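Local coordinates for protein citryl-CoA lyase (Hydrogenobacter thermophilus, PDB 6HXP) that probably cleaves citryl-CoA into acetyl-CoA and oxaloacetate, a step of the reductive Krebs cycle, and binds coenzyme A with a fold related to citrate synthase, at residues A[22-25]-A[26-30]; A[29-33]-A[34-38]; A[209-212]-A[213-217]; A[199-202]-A[203-207]; A[82-85]-A[86-90]. All coordinates share one frame; numbering follows the deposited sequence.

Contact 1: residues A[22-25]-A[26-30]; sequences YRLL and DLVGN
Asp26 meets the guanidinium of Arg23 one turn back: Arg23 NH1 donates to Asp26 OD1 at 2.8 Å, in a salt bridge. The oxygen lies close to the guanidinium plane, but NH1 reaches it from above the carboxylate, the two flat groups being turned 69° apart. An extended chain, CG anti to the backbone N (chi1 -176°), carries CD of Arg23 past the carboxylate, 3.7 Å from Asp26 OD2. NH2 of Arg23 has a second anionic partner in Glu16. A water donates both to Asp26 OD1, at 3.0 Å, and to Leu25 O. Asp26 N in turn gives its hydrogen to Arg23 O, which also accepts from Leu27 N at 3.2 Å; the N-cap residue, still on strand 22-23, thus has its carbonyl gripped twice. That starts the single-turn helix 24-27, which leads from the antiparallel sheet toward helix 33-42. Leu27 then forks: CD2 sits 3.9 Å from Tyr22 CB, while CD1 meets CD1 of Leu24 at 4.1 Å, the two leucines lying nearly at right angles. Val28, the first residue out of the helix, bonds through its N to Leu24 O at 3.0 Å, and its own carbonyl takes Arg151 of the second subunit. Asn30 folds its amide back, ND2 donating to Asp26 O at 2.8 Å, while OD1 receives Lys258 N of the third subunit.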
loop_
_atom_site.group_PDB
_atom_site.type_symbol
_atom_site.label_atom_id
_atom_site.label_comp_id
_atom_site.label_asym_id
_atom_site.label_seq_id
_atom_site.Cartn_x
_atom_site.Cartn_y
_atom_site.Cartn_z
ATOM N N TYR A 22 23.339 -20.421 -3.274
ATOM C CA TYR A 22 23.140 -21.343 -4.394
ATOM C C TYR A 22 22.839 -20.586 -5.670
ATOM O O TYR A 22 22.043 -19.641 -5.646
ATOM C CB TYR A 22 21.981 -22.306 -4.107
ATOM C CG TYR A 22 22.245 -23.278 -2.965
ATOM C CD1 TYR A 22 23.090 -24.367 -3.131
ATOM C CD2 TYR A 22 21.660 -23.097 -1.724
ATOM C CE1 TYR A 22 23.370 -25.236 -2.068
ATOM C CE2 TYR A 22 21.906 -23.961 -0.666
ATOM C CZ TYR A 22 22.776 -25.030 -0.836
ATOM O OH TYR A 22 23.064 -25.898 0.183
ATOM N N ARG A 23 23.400 -21.053 -6.775
ATOM C CA ARG A 23 23.154 -20.453 -8.090
ATOM C C ARG A 23 21.670 -20.613 -8.428
ATOM O O ARG A 23 21.168 -21.742 -8.536
ATOM C CB ARG A 23 24.019 -21.150 -9.108
ATOM C CG ARG A 23 23.944 -20.574 -10.489
ATOM C CD ARG A 23 24.892 -21.366 -11.396
ATOM N NE ARG A 23 24.897 -20.817 -12.747
ATOM C CZ ARG A 23 24.475 -21.459 -13.831
ATOM N NH1 ARG A 23 23.996 -22.693 -13.737
ATOM N NH2 ARG A 23 24.515 -20.867 -15.016
ATOM N N LEU A 24 20.973 -19.486 -8.621
ATOM C CA LEU A 24 19.533 -19.549 -8.916
ATOM C C LEU A 24 19.251 -20.409 -10.143
ATOM O O LEU A 24 18.314 -21.207 -10.099
ATOM C CB LEU A 24 18.968 -18.150 -9.064
ATOM C CG LEU A 24 17.420 -18.111 -9.323
ATOM C CD1 LEU A 24 16.651 -18.934 -8.316
ATOM C CD2 LEU A 24 16.930 -16.688 -9.284
ATOM N N LEU A 25 20.086 -20.339 -11.175
ATOM C CA LEU A 25 19.859 -21.138 -12.366
ATOM C C LEU A 25 19.960 -22.626 -12.112
ATOM O O LEU A 25 19.344 -23.397 -12.858
ATOM C CB LEU A 25 20.725 -20.660 -13.514
ATOM C CG LEU A 25 20.172 -19.267 -14.026
ATOM C CD1 LEU A 25 20.728 -18.920 -15.255
ATOM C CD2 LEU A 25 18.622 -19.238 -14.179
ATOM N N ASP A 26 20.700 -23.062 -11.062
ATOM C CA ASP A 26 20.728 -24.477 -10.690
ATOM C C ASP A 26 19.489 -24.860 -9.888
ATOM O O ASP A 26 19.120 -26.025 -9.855
ATOM C CB ASP A 26 21.986 -24.820 -9.891
ATOM C CG ASP A 26 23.265 -24.811 -10.726
ATOM O OD1 ASP A 26 23.172 -24.720 -11.969
ATOM O OD2 ASP A 26 24.342 -24.839 -10.131
ATOM N N LEU A 27 18.856 -23.918 -9.193
ATOM C CA LEU A 27 17.642 -24.221 -8.445
ATOM C C LEU A 27 16.479 -24.377 -9.402
ATOM O O LEU A 27 15.619 -25.246 -9.192
ATOM C CB LEU A 27 17.335 -23.091 -7.482
ATOM C CG LEU A 27 18.412 -22.731 -6.417
ATOM C CD1 LEU A 27 17.919 -21.634 -5.512
ATOM C CD2 LEU A 27 18.814 -23.938 -5.633
ATOM N N VAL A 28 16.448 -23.553 -10.455
ATOM C CA VAL A 28 15.354 -23.586 -11.443
ATOM C C VAL A 28 15.360 -24.967 -12.102
ATOM O O VAL A 28 16.374 -25.373 -12.665
ATOM C CB VAL A 28 15.538 -22.471 -12.487
ATOM C CG1 VAL A 28 14.518 -22.586 -13.638
ATOM C CG2 VAL A 28 15.421 -21.074 -11.831
ATOM N N GLY A 29 14.206 -25.644 -12.047
ATOM C CA GLY A 29 14.024 -26.975 -12.614
ATOM C C GLY A 29 14.399 -28.108 -11.681
ATOM O O GLY A 29 14.128 -29.280 -12.006
ATOM N N ASN A 30 15.066 -27.804 -10.554
ATOM C CA ASN A 30 15.541 -28.800 -9.606
ATOM C C ASN A 30 14.879 -28.736 -8.253
ATOM O O ASN A 30 14.754 -29.763 -7.602
ATOM C CB ASN A 30 17.050 -28.709 -9.443
ATOM C CG ASN A 30 17.735 -29.195 -10.720
ATOM O OD1 ASN A 30 17.330 -30.218 -11.304
ATOM N ND2 ASN A 30 18.817 -28.529 -11.101
HETATM O O HOH W 1 21.400 -24.875 -14.332
#

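Contact 2: residues A[29-33]-A[34-38]; sequences GNLSF and AQAIY
Two reciprocal hydrogen bonds tie Ser32 to Gln35. Gln35 N donates to Ser32 OG at 3.0 Å, and the side chain answers: Ser32 N gives its hydrogen to Gln35 OE1 at 2.9 Å, almost straight (169°), in the amide plane and on a lone pair. Ser32 OG can face the helix start because it is tucked between its own N and carbonyl carbon (chi1 75°); the hydroxyl is also hydrogen-bonded to Glu55 OE2 of the same chain. Glu55 of the second subunit receives Phe33 N through OE1, so both subunits supply a glutamate at this helix start. OE1 of Gln35 takes a second hydrogen from a water, 2.7 Å away, that also donates to Asn30 O, while NE2 of Gln35 bonds to Ser51 OG. Along the backbone, Ala36 N reaches Ser32 O at 2.9 Å.

The apolar part is a CH-pi contact. Ile37 CD1 stands over the Phe33 ring, 3.6 Å from its centroid and only 7° off the ring normal, so the methyl presses squarely on the middle of one face. Replacing Phe33 by an alanine would probably leave this methyl without its aromatic floor and open a gap beside Leu58 of the second subunit, which packs on Phe33. Leu31 CD1 adds a looser touch, 4.4 Å from Ala36 CB. The Ser32-Gln35 pair is a capping box, closing the N-terminal end of helix 33-42.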
loop_
_atom_site.group_PDB
_atom_site.type_symbol
_atom_site.label_atom_id
_atom_site.label_comp_id
_atom_site.label_asym_id
_atom_site.label_seq_id
_atom_site.Cartn_x
_atom_site.Cartn_y
_atom_site.Cartn_z
ATOM N N GLY A 29 14.206 -25.644 -12.047
ATOM C CA GLY A 29 14.024 -26.975 -12.614
ATOM C C GLY A 29 14.399 -28.108 -11.681
ATOM O O GLY A 29 14.128 -29.280 -12.006
ATOM N N ASN A 30 15.066 -27.804 -10.554
ATOM C CA ASN A 30 15.541 -28.800 -9.606
ATOM C C ASN A 30 14.879 -28.736 -8.253
ATOM O O ASN A 30 14.754 -29.763 -7.602
ATOM C CB ASN A 30 17.050 -28.709 -9.443
ATOM C CG ASN A 30 17.735 -29.195 -10.720
ATOM O OD1 ASN A 30 17.330 -30.218 -11.304
ATOM N ND2 ASN A 30 18.817 -28.529 -11.101
ATOM N N LEU A 31 14.488 -27.562 -7.799
ATOM C CA LEU A 31 13.742 -27.431 -6.541
ATOM C C LEU A 31 12.299 -27.036 -6.879
ATOM O O LEU A 31 12.042 -26.325 -7.870
ATOM C CB LEU A 31 14.284 -26.271 -5.676
ATOM C CG LEU A 31 15.556 -26.459 -4.901
ATOM C CD1 LEU A 31 15.723 -25.379 -3.849
ATOM C CD2 LEU A 31 15.710 -27.805 -4.320
ATOM N N SER A 32 11.356 -27.489 -6.085
ATOM C CA SER A 32 9.997 -26.990 -6.241
ATOM C C SER A 32 9.974 -25.566 -5.697
ATOM O O SER A 32 10.864 -25.113 -4.949
ATOM C CB SER A 32 9.028 -27.842 -5.433
ATOM O OG SER A 32 9.105 -27.573 -4.041
ATOM N N PHE A 33 8.909 -24.846 -6.015
ATOM C CA PHE A 33 8.746 -23.484 -5.498
ATOM C C PHE A 33 8.704 -23.498 -3.962
ATOM O O PHE A 33 9.374 -22.705 -3.335
ATOM C CB PHE A 33 7.510 -22.863 -6.114
ATOM C CG PHE A 33 7.239 -21.431 -5.751
ATOM C CD1 PHE A 33 8.261 -20.494 -5.744
ATOM C CD2 PHE A 33 5.949 -21.008 -5.481
ATOM C CE1 PHE A 33 7.984 -19.147 -5.485
ATOM C CE2 PHE A 33 5.680 -19.658 -5.199
ATOM C CZ PHE A 33 6.710 -18.755 -5.185
ATOM N N ALA A 34 7.928 -24.403 -3.338
ATOM C CA ALA A 34 7.884 -24.477 -1.869
ATOM C C ALA A 34 9.284 -24.769 -1.292
ATOM O O ALA A 34 9.637 -24.233 -0.247
ATOM C CB ALA A 34 6.910 -25.534 -1.395
ATOM N N GLN A 35 10.096 -25.627 -1.952
ATOM C CA GLN A 35 11.450 -25.868 -1.461
ATOM C C GLN A 35 12.305 -24.624 -1.556
ATOM O O GLN A 35 13.091 -24.357 -0.638
ATOM C CB GLN A 35 12.126 -26.994 -2.242
ATOM C CG GLN A 35 11.513 -28.345 -1.943
ATOM C CD GLN A 35 12.119 -29.420 -2.786
ATOM O OE1 GLN A 35 12.281 -29.291 -4.020
ATOM N NE2 GLN A 35 12.448 -30.522 -2.127
ATOM N N ALA A 36 12.193 -23.886 -2.669
ATOM C CA ALA A 36 12.931 -22.617 -2.819
ATOM C C ALA A 36 12.485 -21.576 -1.788
ATOM O O ALA A 36 13.302 -20.780 -1.295
ATOM C CB ALA A 36 12.775 -22.073 -4.236
ATOM N N ILE A 37 11.190 -21.584 -1.442
ATOM C CA ILE A 37 10.698 -20.704 -0.391
ATOM C C ILE A 37 11.334 -21.054 0.950
ATOM O O ILE A 37 11.785 -20.186 1.687
ATOM C CB ILE A 37 9.167 -20.813 -0.327
ATOM C CG1 ILE A 37 8.564 -20.127 -1.571
ATOM C CG2 ILE A 37 8.621 -20.183 0.951
ATOM C CD1 ILE A 37 7.120 -20.505 -1.852
ATOM N N TYR A 38 11.369 -22.343 1.259
ATOM C CA TYR A 38 11.999 -22.765 2.501
ATOM C C TYR A 38 13.461 -22.257 2.486
ATOM O O TYR A 38 13.933 -21.700 3.480
ATOM C CB TYR A 38 11.954 -24.282 2.657
ATOM C CG TYR A 38 12.561 -24.733 3.974
ATOM C CD1 TYR A 38 13.946 -24.844 4.133
ATOM C CD2 TYR A 38 11.760 -25.083 5.050
ATOM C CE1 TYR A 38 14.505 -25.243 5.341
ATOM C CE2 TYR A 38 12.319 -25.463 6.276
ATOM C CZ TYR A 38 13.693 -25.556 6.409
ATOM O OH TYR A 38 14.274 -25.926 7.622
HETATM O O HOH W 2 13.217 -31.128 -5.810
#

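Contact 3: residues A[209-212]-A[213-217]; sequences FFII and GRVPG
Phe209 joins the next turn through its backbone, where Phe209 O accepts from Gly213 N at 3.0 Å; its ring leaves this turn and meets Phe201 edge-to-face. Phe210 carries the main side-chain contact. Its O takes Arg214 N at 2.9 Å, and its ring lies alongside the arginine, both side chains pointing the same way. CE1 of Phe210 stands over one face of the Arg214 guanidinium, toward the rim, with NH2 of Arg214 3.6 Å away; the planes are 74° apart, so the ring presents its edge. Arg214 reaches this position by bending at chi2 (60°) and chi3 (57°), which curls the group back beside the ring. Ile211 O accepts from Val215 N at 3.0 Å, and Ile211 CG2 touches Val215 CG2 at 4.1 Å. Ile212 finds no such donor one turn on: Pro216 has no N-H, and its CD sits 3.4 Å from Ile212 O, at a kink in helix 206-228. Because the ring turns its edge to the guanidinium, the contact is more packing than cation-pi, and it is compatible with the hydrogen bonds that NE and NH2 of the buried arginine make, NE with Val61 O.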
loop_
_atom_site.group_PDB
_atom_site.type_symbol
_atom_site.label_atom_id
_atom_site.label_comp_id
_atom_site.label_asym_id
_atom_site.label_seq_id
_atom_site.Cartn_x
_atom_site.Cartn_y
_atom_site.Cartn_z
ATOM N N PHE A 209 4.466 -16.756 6.182
ATOM C CA PHE A 209 3.920 -17.966 5.580
ATOM C C PHE A 209 2.526 -17.725 5.030
ATOM O O PHE A 209 2.178 -18.215 3.923
ATOM C CB PHE A 209 3.939 -19.146 6.560
ATOM C CG PHE A 209 5.330 -19.391 7.107
ATOM C CD1 PHE A 209 6.356 -19.824 6.279
ATOM C CD2 PHE A 209 5.634 -19.082 8.432
ATOM C CE1 PHE A 209 7.651 -19.998 6.792
ATOM C CE2 PHE A 209 6.912 -19.245 8.920
ATOM C CZ PHE A 209 7.908 -19.658 8.089
ATOM N N PHE A 210 1.728 -16.987 5.777
ATOM C CA PHE A 210 0.375 -16.620 5.368
ATOM C C PHE A 210 0.370 -15.741 4.154
ATOM O O PHE A 210 -0.328 -16.026 3.175
ATOM C CB PHE A 210 -0.362 -15.955 6.520
ATOM C CG PHE A 210 -1.812 -15.679 6.257
ATOM C CD1 PHE A 210 -2.679 -16.706 5.922
ATOM C CD2 PHE A 210 -2.335 -14.415 6.414
ATOM C CE1 PHE A 210 -4.038 -16.462 5.730
ATOM C CE2 PHE A 210 -3.695 -14.177 6.206
ATOM C CZ PHE A 210 -4.521 -15.178 5.815
ATOM N N ILE A 211 1.263 -14.762 4.123
ATOM C CA ILE A 211 1.326 -13.894 2.958
ATOM C C ILE A 211 1.697 -14.653 1.719
ATOM O O ILE A 211 1.087 -14.510 0.656
ATOM C CB ILE A 211 2.346 -12.766 3.227
ATOM C CG1 ILE A 211 1.853 -11.816 4.342
ATOM C CG2 ILE A 211 2.613 -11.964 1.918
ATOM C CD1 ILE A 211 2.910 -11.045 4.967
ATOM N N ILE A 212 2.759 -15.466 1.796
ATOM C CA ILE A 212 3.224 -16.197 0.630
ATOM C C ILE A 212 2.129 -17.146 0.111
ATOM O O ILE A 212 1.939 -17.228 -1.097
ATOM C CB ILE A 212 4.498 -16.980 0.984
ATOM C CG1 ILE A 212 5.641 -16.024 1.196
ATOM C CG2 ILE A 212 4.843 -18.028 -0.112
ATOM C CD1 ILE A 212 6.867 -16.641 1.921
ATOM N N GLY A 213 1.463 -17.810 1.021
ATOM C CA GLY A 213 0.419 -18.767 0.665
ATOM C C GLY A 213 -0.793 -18.115 0.077
ATOM O O GLY A 213 -1.395 -18.684 -0.834
ATOM N N ARG A 214 -1.212 -16.980 0.620
ATOM C CA ARG A 214 -2.480 -16.328 0.203
ATOM C C ARG A 214 -2.361 -15.418 -1.009
ATOM O O ARG A 214 -3.367 -15.129 -1.684
ATOM C CB ARG A 214 -3.070 -15.577 1.383
ATOM C CG ARG A 214 -4.373 -14.818 1.156
ATOM C CD ARG A 214 -5.522 -15.689 0.711
ATOM N NE ARG A 214 -5.793 -16.766 1.667
ATOM C CZ ARG A 214 -6.502 -16.666 2.789
ATOM N NH1 ARG A 214 -7.150 -15.530 3.090
ATOM N NH2 ARG A 214 -6.606 -17.711 3.608
ATOM N N VAL A 215 -1.153 -14.899 -1.301
ATOM C CA VAL A 215 -1.016 -13.997 -2.451
ATOM C C VAL A 215 -1.548 -14.618 -3.748
ATOM O O VAL A 215 -2.166 -13.879 -4.515
ATOM C CB VAL A 215 0.449 -13.485 -2.560
ATOM C CG1 VAL A 215 0.812 -13.069 -3.983
ATOM C CG2 VAL A 215 0.637 -12.306 -1.610
ATOM N N PRO A 216 -1.387 -15.915 -4.045
ATOM C CA PRO A 216 -2.010 -16.442 -5.258
ATOM C C PRO A 216 -3.527 -16.231 -5.273
ATOM O O PRO A 216 -4.072 -15.917 -6.314
ATOM C CB PRO A 216 -1.637 -17.909 -5.259
ATOM C CG PRO A 216 -0.327 -17.960 -4.475
ATOM C CD PRO A 216 -0.543 -16.929 -3.384
ATOM N N GLY A 217 -4.185 -16.411 -4.146
ATOM C CA GLY A 217 -5.616 -16.145 -4.059
ATOM C C GLY A 217 -5.913 -14.673 -4.322
ATOM O O GLY A 217 -6.857 -14.343 -5.058
#

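Contact 4: residues A[199-202]-A[203-207]; sequences MGFD and WRLGK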
loop_
_atom_site.group_PDB
_atom_site.type_symbol
_atom_site.label_atom_id
_atom_site.label_comp_id
_atom_site.label_asym_id
_atom_site.label_seq_id
_atom_site.Cartn_x
_atom_site.Cartn_y
_atom_site.Cartn_z
ATOM N N MET A 199 9.794 -26.693 12.262
ATOM C CA MET A 199 10.840 -26.427 11.255
ATOM C C MET A 199 11.947 -25.493 11.779
ATOM O O MET A 199 12.901 -25.246 11.052
ATOM C CB MET A 199 10.240 -25.761 9.992
ATOM C CG MET A 199 9.344 -26.648 9.179
ATOM S SD MET A 199 8.481 -25.696 7.948
ATOM C CE MET A 199 7.496 -26.944 7.138
ATOM N N GLY A 200 11.806 -24.928 12.984
ATOM C CA GLY A 200 12.795 -24.027 13.538
ATOM C C GLY A 200 12.721 -22.582 13.074
ATOM O O GLY A 200 13.698 -21.841 13.250
ATOM N N PHE A 201 11.586 -22.143 12.503
ATOM C CA PHE A 201 11.450 -20.769 12.104
ATOM C C PHE A 201 11.159 -19.866 13.283
ATOM O O PHE A 201 10.471 -20.259 14.224
ATOM C CB PHE A 201 10.343 -20.600 11.068
ATOM C CG PHE A 201 10.766 -21.093 9.698
ATOM C CD1 PHE A 201 11.685 -20.371 8.935
ATOM C CD2 PHE A 201 10.176 -22.217 9.130
ATOM C CE1 PHE A 201 12.018 -20.772 7.647
ATOM C CE2 PHE A 201 10.505 -22.603 7.826
ATOM C CZ PHE A 201 11.430 -21.887 7.108
ATOM N N ASP A 202 11.658 -18.638 13.202
ATOM C CA ASP A 202 11.420 -17.599 14.191
ATOM C C ASP A 202 9.946 -17.188 14.165
ATOM O O ASP A 202 9.338 -17.054 13.089
ATOM C CB ASP A 202 12.292 -16.394 13.831
ATOM C CG ASP A 202 12.199 -15.170 14.727
ATOM O OD1 ASP A 202 11.529 -15.244 15.790
ATOM O OD2 ASP A 202 12.816 -14.154 14.392
ATOM N N TRP A 203 9.360 -16.980 15.349
ATOM C CA TRP A 203 7.947 -16.538 15.440
ATOM C C TRP A 203 7.692 -15.213 14.705
ATOM O O TRP A 203 6.598 -14.979 14.188
ATOM C CB TRP A 203 7.502 -16.425 16.909
ATOM C CG TRP A 203 8.204 -15.356 17.705
ATOM C CD1 TRP A 203 9.249 -15.535 18.565
ATOM C CD2 TRP A 203 7.787 -13.997 17.866
ATOM N NE1 TRP A 203 9.583 -14.338 19.159
ATOM C CE2 TRP A 203 8.698 -13.380 18.755
ATOM C CE3 TRP A 203 6.765 -13.232 17.317
ATOM C CZ2 TRP A 203 8.576 -12.034 19.128
ATOM C CZ3 TRP A 203 6.616 -11.911 17.726
ATOM C CH2 TRP A 203 7.573 -11.310 18.549
ATOM N N ARG A 204 8.747 -14.387 14.555
ATOM C CA ARG A 204 8.608 -13.119 13.848
ATOM C C ARG A 204 8.405 -13.276 12.353
ATOM O O ARG A 204 8.050 -12.320 11.661
ATOM C CB ARG A 204 9.777 -12.192 14.136
ATOM C CG ARG A 204 9.844 -11.834 15.611
ATOM C CD ARG A 204 11.109 -11.074 15.967
ATOM N NE ARG A 204 12.245 -11.959 15.903
ATOM C CZ ARG A 204 13.515 -11.588 16.038
ATOM N NH1 ARG A 204 13.819 -10.327 16.343
ATOM N NH2 ARG A 204 14.487 -12.484 15.920
ATOM N N LEU A 205 8.539 -14.495 11.838
ATOM C CA LEU A 205 8.286 -14.785 10.432
ATOM C C LEU A 205 6.850 -15.338 10.192
ATOM O O LEU A 205 6.426 -15.557 9.060
ATOM C CB LEU A 205 9.317 -15.821 9.972
ATOM C CG LEU A 205 9.413 -16.090 8.533
ATOM C CD1 LEU A 205 9.690 -14.788 7.650
ATOM C CD2 LEU A 205 10.597 -17.055 8.285
ATOM N N GLY A 206 6.055 -15.523 11.250
ATOM C CA GLY A 206 4.763 -16.184 11.137
ATOM C C GLY A 206 3.836 -15.675 10.063
ATOM O O GLY A 206 3.249 -16.465 9.320
ATOM N N LYS A 207 3.694 -14.351 9.963
ATOM C CA LYS A 207 2.802 -13.805 8.960
ATOM C C LYS A 207 3.355 -14.060 7.565
ATOM O O LYS A 207 2.607 -14.112 6.593
ATOM C CB LYS A 207 2.653 -12.282 9.239
ATOM C CG LYS A 207 1.372 -11.679 8.979
ATOM C CD LYS A 207 1.461 -10.181 9.386
ATOM C CE LYS A 207 0.872 -9.836 10.701
ATOM N NZ LYS A 207 0.533 -8.413 10.664
#
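Asp202 and Arg204 meet in a salt bridge: Arg204 NE is 2.7 Å from Asp202 OD2, and Arg204 NH2 is 2.8 Å from the same oxygen, both bonds weak because their N-H directions are bent. The oxygen sits at the edge of the guanidinium, whose plane is turned 60° from the carboxylate. A straighter bond comes from the backbone: Arg204 N donates to Asp202 OD1 at 3.2 Å, almost perfectly in line (178°), but from above the carboxylate plane. CG of Asp202 is anti to the backbone N (chi1 179°), which swings the carboxylate forward to Arg204 N. This is an Asx turn, and with it Leu205 N bonds to Asp202 O at 3.0 Å, the i to i+3 bond that opens the 3-10 turn 203-205. Asp202 is modelled in two conformers, so its side-chain bonds describe one of them.

Around this core, OD1 of Asp202 also lies over a face of the Trp203 indole, 3.6 Å from CD1, and the CG methylene of Arg204 sits on the centre of an indole face. Leu205 CD2 packs obliquely against Phe201 CD1 at 3.5 Å; Phe201 is placed by its O, which takes Gln111 NE2. From the second subunit, Tyr223 OH bonds to Asp202 OD2. The side chain of Trp203 is about 11 Å from bound coenzyme A.

The turn leads from the Schellman motif at Gly200, where helix 188-198 ends, into helix 206-228. Phe201 beds against helices 33-42, 48-60 and 101-116; Trp203 leans on Met107 and Arg108 of helix 101-116.

Contact 5: residues A[82-85]-A[86-90]; sequences NSLN and VGVAA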
loop_
_atom_site.group_PDB
_atom_site.type_symbol
_atom_site.label_atom_id
_atom_site.label_comp_id
_atom_site.label_asym_id
_atom_site.label_seq_id
_atom_site.Cartn_x
_atom_site.Cartn_y
_atom_site.Cartn_z
ATOM N N ASN A 82 -6.929 0.216 -11.112
ATOM C CA ASN A 82 -5.531 0.058 -10.773
ATOM C C ASN A 82 -4.961 -1.226 -11.367
ATOM O O ASN A 82 -5.698 -2.173 -11.683
ATOM C CB ASN A 82 -5.365 0.013 -9.256
ATOM C CG ASN A 82 -5.438 1.355 -8.626
ATOM O OD1 ASN A 82 -4.511 2.201 -8.817
ATOM N ND2 ASN A 82 -6.503 1.665 -7.919
ATOM N N SER A 83 -3.647 -1.253 -11.522
ATOM C CA SER A 83 -2.929 -2.408 -12.021
ATOM C C SER A 83 -3.024 -3.537 -11.006
ATOM O O SER A 83 -3.240 -3.354 -9.790
ATOM C CB SER A 83 -1.469 -2.030 -12.248
ATOM O OG SER A 83 -0.709 -3.077 -12.842
ATOM N N LEU A 84 -2.855 -4.738 -11.483
ATOM C CA LEU A 84 -2.982 -5.904 -10.632
ATOM C C LEU A 84 -2.073 -5.884 -9.398
ATOM O O LEU A 84 -2.511 -6.278 -8.311
ATOM C CB LEU A 84 -2.777 -7.144 -11.491
ATOM C CG LEU A 84 -3.007 -8.472 -10.797
ATOM C CD1 LEU A 84 -3.734 -9.427 -11.691
ATOM C CD2 LEU A 84 -1.704 -9.059 -10.285
ATOM N N ASN A 85 -0.825 -5.385 -9.510
ATOM C CA ASN A 85 0.021 -5.345 -8.322
ATOM C C ASN A 85 -0.531 -4.474 -7.223
ATOM O O ASN A 85 -0.324 -4.740 -6.043
ATOM C CB ASN A 85 1.427 -4.899 -8.634
ATOM C CG ASN A 85 1.537 -3.487 -9.102
ATOM O OD1 ASN A 85 0.881 -3.115 -10.129
ATOM N ND2 ASN A 85 2.296 -2.639 -8.395
ATOM N N VAL A 86 -1.198 -3.379 -7.612
ATOM C CA VAL A 86 -1.719 -2.426 -6.648
ATOM C C VAL A 86 -2.881 -3.035 -5.858
ATOM O O VAL A 86 -2.933 -2.943 -4.629
ATOM C CB VAL A 86 -2.098 -1.132 -7.360
ATOM C CG1 VAL A 86 -2.746 -0.126 -6.396
ATOM C CG2 VAL A 86 -0.912 -0.491 -8.066
ATOM N N GLY A 87 -3.793 -3.750 -6.538
ATOM C CA GLY A 87 -4.854 -4.426 -5.831
ATOM C C GLY A 87 -4.318 -5.508 -4.900
ATOM O O GLY A 87 -4.756 -5.666 -3.765
ATOM N N VAL A 88 -3.331 -6.312 -5.402
ATOM C CA VAL A 88 -2.812 -7.366 -4.542
ATOM C C VAL A 88 -2.167 -6.786 -3.301
ATOM O O VAL A 88 -2.360 -7.264 -2.183
ATOM C CB VAL A 88 -1.819 -8.247 -5.322
ATOM C CG1 VAL A 88 -1.081 -9.220 -4.393
ATOM C CG2 VAL A 88 -2.546 -9.010 -6.431
ATOM N N ALA A 89 -1.375 -5.732 -3.472
ATOM C CA ALA A 89 -0.744 -5.076 -2.330
ATOM C C ALA A 89 -1.751 -4.616 -1.306
ATOM O O ALA A 89 -1.537 -4.772 -0.110
ATOM C CB ALA A 89 0.090 -3.892 -2.788
ATOM N N ALA A 90 -2.891 -4.070 -1.751
ATOM C CA ALA A 90 -3.917 -3.624 -0.808
ATOM C C ALA A 90 -4.457 -4.775 0.006
ATOM O O ALA A 90 -4.712 -4.649 1.204
ATOM C CB ALA A 90 -5.038 -2.939 -1.571
#
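Val86 sits between two asparagines in the first turn of helix 84-93, just after the N-cap Ser83. With CG1 anti to the backbone N (chi1 176°), its two methyls face different asparagines. CG1 looks back to Asn82, 3.8 Å from Asn82 OD1, the two side chains crossing obliquely. CG2 is turned to Asn85 instead, 3.9 Å from Asn85 ND2. Asn85 itself carries CG squeezed between its own N and carbonyl carbon (chi1 66°), which folds the amide back beside Val86 N. Both amides find their strong partners outside the turn: Asn82 ND2 donates to Val77 O, while Asn85 ND2 donates to Val92 O of the second subunit and OD1 takes Lys207 NZ of that subunit. With an alanine in place of Asn85, Val92 O is likely to lose this donor and the Lys207 ammonium one of its oxygen acceptors at the interface.

The Ser83 hydroxyl makes no capping bond and goes to Lys207 NZ of the second subunit. Ser83 O accepts two weak bonds, from Val86 N at 3.0 Å and Gly87 N at 3.3 Å. Leu84 and Val88 lean on Val222 of helix 206-228 and on Ile211 of the second subunit; Leu84 has two conformers, and in one its CD2 is near Val88 CG2. Full-strength i to i+4 bonds follow: Ala89 N gives its hydrogen to Asn85 O at 2.9 Å, and Val88 N bonds to Leu84 O, from which Val88 CG2 is 3.3 Å away.

Along the chain the order is contact 1, contact 2, contact 5, contact 4, contact 3. Contacts 1 and 2 share Gly29 and Asn30, their centres 9 Å apart, and carry the chain from the antiparallel sheet through helix 24-27 into helix 33-42. Contacts 4 and 3 lie at the entry and within helix 206-228, centres 15 Å apart, joined by Phe201 on Phe209. Ile37 on Ile212 and Tyr38 on Phe201 link the two groups. Contact 5, on helix 84-93, does not touch contact 3 within the chain, but meets Ile211 and Lys207 of the second subunit. All five reach that subunit, so these turns shape an interface of the four-chain assembly as well as the fold.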